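Local coordinates for putative iron-uptake ABC transport system,periplasmic iron-binding protein (Campylobacter jejuni, PDB 3E13), which binds ferric iron in the periplasm and probably hands it to an ABC transporter for uptake into the cell, at residues F97-R102 / F256-E261; S269-P274 / E280-V285. One frame throughout, in Å; residues are numbered along the deposited sequence.

Contact 1: F97-R102 / F256-E261; sequences FAITKR and FMLSPE
At a classic beta bulge in strand 97-109, where I99 and T100 both face S236 of strand 233-241, the strand changes direction and presents I99 to the link between helices 247-257 and 260-268. Both branches of I99 are used. With CG1 lying between the backbone N and the carbonyl carbon (chi1 62°), the longer branch carries I99 CD1 to within 3.7 Å of M257 CE, while I99 CG2, beside the backbone N, packs 3.9 Å from M257 CB. Bends at chi2 and chi3 of M257 fold its CE back to I99 CD1; the CB contact sits at the root of the chain. L258 comes in beside it: its CD2 methyl lies 4.0 Å from I99 CG2 and 3.8 Å from A98 O. That carbonyl oxygen is buried here without a polar partner in the model. All four touching residues are buried, and apolar packing joins the segments. Polar bonds around them fix the two backbones: Q263 NE2 serves both I99 O and M257 O, bridging bulge and helix end, and L258 O accepts from R276. Just beyond, S259 takes the N-cap position of the next helix; its OG bonds to F256 O at 2.7 Å, in the carbonyl plane and on a lone pair, and its backbone N reaches the same oxygen at 3.0 Å. The I99 side chain is about 11 Å from the bound iron, so this is structural packing behind the site: the short link between two consecutive helices, packed against a bulged strand of the mixed sheet in a periplasmic binding protein fold.

Contact 2: S269-P274 / E280-V285; sequences SNYEFP and ELSQTV
V285 and Y271 meet where the chain doubles back after helix 260-268. V285 spreads its two methyls over different neighbours: CG2, beside the backbone N, sits 3.3 Å from Y271 O and, near the ring plane, at the edge of the tyrosine, whereas CG1, anti to the backbone N (chi1 173°), reaches F273 CE2 at 3.5 Å. T284 meets the Y271 ring obliquely, its CB 3.8 Å from both CD1 and CE1. Near the CD2 atom of F273, which V285 CG1 also approaches, L281 CD2 comes to the ring edge and presses on P274 CD at 3.4 Å, tighter than usual carbon packing; the leucine and proline side chains cross at about a right angle. Further out, S282 N-caps helix 283-288: its OG accepts a weak bond from V285 N and also pairs with T267 O, while T284 OG1 bonds to N206 ND2. Y271, with positive phi, leaves the helical path and lets the chain swing to E272. N270 ND2 meets E272 OE1 at 2.8 Å from above the carboxylate plane, and R10 and T100 also hold that carboxylate. The start of helix 283-288, packed on the turn into strand 273-274, thus lies beside E272, whose salt bridge to R102 links it to the iron ligand Y12; the E272 side chain is about 7 Å from the bound iron.

Following the chain from the N terminus, strand 97-109 comes first, and contact 1 closes a long excursion of 153 residues when helix 247-257 ends and helix 260-268 begins. Contact 2 then opens at the far end of that second helix and closes a short loop of five residues, so the two lie in series, neither nested nor crossed. Their centres are 12 Å apart, and one segment of each lies in the same sheet, since strands 97-109 and 273-274 are antiparallel neighbours in it. K101 and F273 pair there through their backbones, and T100 CB packs 3.5 Å from F273 O, tying the bulged strand to the turn beside the iron site.

Contact 1: F97-R102 / F256-E261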
# COMPACT_ATOMS: atom_id res chain seq x y z
N PHE A 97 -11.83 5.91 -2.53
CA PHE A 97 -12.38 4.55 -2.86
C PHE A 97 -11.22 3.59 -3.08
O PHE A 97 -10.27 3.91 -3.82
CB PHE A 97 -13.16 4.63 -4.15
CG PHE A 97 -14.33 5.56 -4.06
CD1 PHE A 97 -14.14 6.91 -4.37
CD2 PHE A 97 -15.59 5.11 -3.72
CE1 PHE A 97 -15.20 7.83 -4.24
CE2 PHE A 97 -16.68 6.03 -3.67
CZ PHE A 97 -16.45 7.39 -3.90
N ALA A 98 -11.25 2.41 -2.48
CA ALA A 98 -10.15 1.46 -2.67
C ALA A 98 -10.28 0.83 -4.06
O ALA A 98 -11.42 0.54 -4.53
CB ALA A 98 -10.20 0.36 -1.64
N ILE A 99 -9.14 0.58 -4.69
CA ILE A 99 -9.06 -0.19 -5.94
C ILE A 99 -8.42 -1.57 -5.72
O ILE A 99 -8.65 -2.48 -6.52
CB ILE A 99 -8.37 0.57 -7.07
CG1 ILE A 99 -6.92 0.92 -6.76
CG2 ILE A 99 -9.14 1.82 -7.36
CD1 ILE A 99 -6.13 1.34 -7.99
N THR A 100 -7.60 -1.74 -4.69
CA THR A 100 -7.01 -3.02 -4.31
C THR A 100 -6.79 -3.07 -2.81
O THR A 100 -6.76 -2.03 -2.14
CB THR A 100 -5.63 -3.27 -4.94
OG1 THR A 100 -4.70 -2.31 -4.43
CG2 THR A 100 -5.60 -3.14 -6.40
N LYS A 101 -6.54 -4.28 -2.30
CA LYS A 101 -5.99 -4.50 -0.99
C LYS A 101 -4.60 -5.12 -1.11
O LYS A 101 -4.25 -5.78 -2.10
CB LYS A 101 -6.87 -5.48 -0.15
CG LYS A 101 -8.19 -4.88 0.26
CD LYS A 101 -9.25 -5.99 0.57
CE LYS A 101 -8.99 -6.66 1.90
NZ LYS A 101 -9.93 -7.86 2.11
N ARG A 102 -3.80 -4.88 -0.09
CA ARG A 102 -2.46 -5.47 0.05
C ARG A 102 -2.17 -5.70 1.54
O ARG A 102 -2.74 -5.05 2.36
CB ARG A 102 -1.39 -4.57 -0.62
CG ARG A 102 -1.40 -3.12 -0.13
CD ARG A 102 -2.21 -2.14 -1.04
NE ARG A 102 -1.66 -2.07 -2.38
CZ ARG A 102 -0.52 -1.49 -2.76
NH1 ARG A 102 0.26 -0.89 -1.89
NH2 ARG A 102 -0.17 -1.47 -4.04
N PHE A 256 -13.95 2.45 -14.12
CA PHE A 256 -13.16 1.54 -14.93
C PHE A 256 -12.17 0.75 -14.05
O PHE A 256 -11.92 -0.44 -14.27
CB PHE A 256 -12.44 2.37 -16.00
CG PHE A 256 -11.66 1.57 -16.99
CD1 PHE A 256 -12.30 0.83 -17.97
CD2 PHE A 256 -10.27 1.57 -16.96
CE1 PHE A 256 -11.57 0.11 -18.93
CE2 PHE A 256 -9.54 0.82 -17.93
CZ PHE A 256 -10.22 0.09 -18.89
N MET A 257 -11.62 1.39 -13.02
CA MET A 257 -10.67 0.71 -12.14
C MET A 257 -11.33 -0.44 -11.35
O MET A 257 -10.63 -1.35 -10.93
CB MET A 257 -10.05 1.67 -11.15
CG MET A 257 -9.05 2.69 -11.76
SD MET A 257 -7.81 1.99 -12.78
CE MET A 257 -7.01 0.95 -11.61
N LEU A 258 -12.65 -0.41 -11.19
CA LEU A 258 -13.37 -1.51 -10.51
C LEU A 258 -14.03 -2.45 -11.49
O LEU A 258 -14.80 -3.32 -11.07
CB LEU A 258 -14.39 -0.94 -9.49
CG LEU A 258 -13.91 -0.72 -8.06
CD1 LEU A 258 -13.60 -2.02 -7.36
CD2 LEU A 258 -12.73 0.25 -8.06
N SER A 259 -13.77 -2.29 -12.79
CA SER A 259 -14.36 -3.19 -13.79
C SER A 259 -13.73 -4.58 -13.72
O SER A 259 -12.64 -4.74 -13.23
CB SER A 259 -14.21 -2.60 -15.18
OG SER A 259 -12.88 -2.53 -15.63
N PRO A 260 -14.45 -5.60 -14.16
CA PRO A 260 -13.94 -6.97 -14.13
C PRO A 260 -12.58 -7.18 -14.72
O PRO A 260 -11.74 -7.81 -14.05
CB PRO A 260 -15.03 -7.75 -14.88
CG PRO A 260 -16.28 -6.95 -14.63
CD PRO A 260 -15.84 -5.51 -14.64
N GLU A 261 -12.33 -6.63 -15.92
CA GLU A 261 -11.07 -6.83 -16.59
C GLU A 261 -9.91 -6.18 -15.86
O GLU A 261 -8.84 -6.77 -15.76
CB GLU A 261 -11.09 -6.37 -18.07
CG GLU A 261 -9.76 -6.64 -18.77
CD GLU A 261 -9.71 -6.39 -20.26
OE1 GLU A 261 -10.58 -5.68 -20.79
OE2 GLU A 261 -8.78 -6.96 -20.90

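Contact 2: S269-P274 / E280-V285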
# COMPACT_ATOMS: atom_id res chain seq x y z
N SER A 269 -1.40 -9.34 -12.97
CA SER A 269 -0.22 -8.65 -13.42
C SER A 269 0.50 -7.86 -12.31
O SER A 269 1.70 -7.64 -12.44
CB SER A 269 -0.54 -7.73 -14.61
OG SER A 269 -0.93 -8.55 -15.73
N ASN A 270 -0.22 -7.47 -11.27
CA ASN A 270 0.39 -6.76 -10.14
C ASN A 270 0.35 -7.47 -8.81
O ASN A 270 0.90 -6.96 -7.85
CB ASN A 270 -0.15 -5.31 -10.01
CG ASN A 270 0.93 -4.35 -9.55
OD1 ASN A 270 2.03 -4.34 -10.15
ND2 ASN A 270 0.65 -3.57 -8.51
N TYR A 271 -0.28 -8.65 -8.76
CA TYR A 271 -0.27 -9.52 -7.61
C TYR A 271 -0.91 -8.95 -6.36
O TYR A 271 -0.64 -9.42 -5.28
CB TYR A 271 1.16 -10.06 -7.38
CG TYR A 271 1.63 -10.68 -8.70
CD1 TYR A 271 1.11 -11.89 -9.14
CD2 TYR A 271 2.43 -9.96 -9.57
CE1 TYR A 271 1.47 -12.39 -10.36
CE2 TYR A 271 2.80 -10.47 -10.78
CZ TYR A 271 2.31 -11.69 -11.17
OH TYR A 271 2.63 -12.20 -12.42
N GLU A 272 -1.82 -8.00 -6.56
CA GLU A 272 -2.58 -7.41 -5.46
C GLU A 272 -3.85 -8.20 -5.26
O GLU A 272 -4.19 -9.07 -6.07
CB GLU A 272 -2.89 -5.95 -5.72
CG GLU A 272 -1.64 -5.07 -5.86
CD GLU A 272 -1.97 -3.65 -6.26
OE1 GLU A 272 -1.96 -3.37 -7.47
OE2 GLU A 272 -2.22 -2.84 -5.35
N PHE A 273 -4.53 -7.94 -4.15
CA PHE A 273 -5.87 -8.53 -3.90
C PHE A 273 -6.93 -7.63 -4.50
O PHE A 273 -6.98 -6.42 -4.21
CB PHE A 273 -6.14 -8.70 -2.39
CG PHE A 273 -5.13 -9.56 -1.67
CD1 PHE A 273 -4.27 -9.00 -0.77
CD2 PHE A 273 -5.11 -10.93 -1.84
CE1 PHE A 273 -3.32 -9.81 -0.10
CE2 PHE A 273 -4.16 -11.72 -1.17
CZ PHE A 273 -3.30 -11.13 -0.31
N PRO A 274 -7.84 -8.17 -5.32
CA PRO A 274 -8.95 -7.36 -5.84
C PRO A 274 -9.88 -6.88 -4.75
O PRO A 274 -10.06 -7.55 -3.71
CB PRO A 274 -9.73 -8.33 -6.72
CG PRO A 274 -9.38 -9.68 -6.17
CD PRO A 274 -7.95 -9.59 -5.71
N GLU A 280 -11.40 -13.99 -9.30
CA GLU A 280 -10.46 -14.99 -8.80
C GLU A 280 -9.07 -14.42 -8.63
O GLU A 280 -8.57 -13.68 -9.49
CB GLU A 280 -10.43 -16.21 -9.72
CG GLU A 280 -11.70 -17.05 -9.63
CD GLU A 280 -11.73 -18.01 -8.46
OE1 GLU A 280 -10.65 -18.22 -7.84
OE2 GLU A 280 -12.83 -18.62 -8.19
N LEU A 281 -8.42 -14.81 -7.55
CA LEU A 281 -7.02 -14.47 -7.33
C LEU A 281 -6.14 -15.13 -8.38
O LEU A 281 -6.43 -16.19 -8.87
CB LEU A 281 -6.57 -14.87 -5.92
CG LEU A 281 -7.35 -14.32 -4.76
CD1 LEU A 281 -6.78 -14.80 -3.45
CD2 LEU A 281 -7.44 -12.80 -4.80
N SER A 282 -5.04 -14.47 -8.75
CA SER A 282 -4.06 -15.05 -9.63
C SER A 282 -3.39 -16.20 -8.87
O SER A 282 -3.45 -16.29 -7.63
CB SER A 282 -3.01 -14.03 -10.03
OG SER A 282 -2.30 -13.61 -8.89
N GLN A 283 -2.79 -17.12 -9.61
CA GLN A 283 -2.26 -18.33 -8.98
C GLN A 283 -1.11 -18.03 -7.99
O GLN A 283 -1.01 -18.65 -6.94
CB GLN A 283 -1.75 -19.34 -10.02
CG GLN A 283 -2.67 -19.59 -11.17
CD GLN A 283 -4.11 -19.76 -10.80
OE1 GLN A 283 -5.01 -19.11 -11.45
NE2 GLN A 283 -4.40 -20.57 -9.81
N THR A 284 -0.27 -17.06 -8.33
CA THR A 284 0.79 -16.60 -7.44
C THR A 284 0.21 -16.09 -6.14
O THR A 284 0.71 -16.36 -5.05
CB THR A 284 1.55 -15.49 -8.14
OG1 THR A 284 2.28 -16.05 -9.25
CG2 THR A 284 2.57 -14.88 -7.28
N VAL A 285 -0.85 -15.32 -6.23
CA VAL A 285 -1.44 -14.76 -5.02
C VAL A 285 -2.11 -15.88 -4.18
O VAL A 285 -2.06 -15.86 -2.98
CB VAL A 285 -2.46 -13.64 -5.38
CG1 VAL A 285 -3.21 -13.15 -4.19
CG2 VAL A 285 -1.72 -12.46 -6.06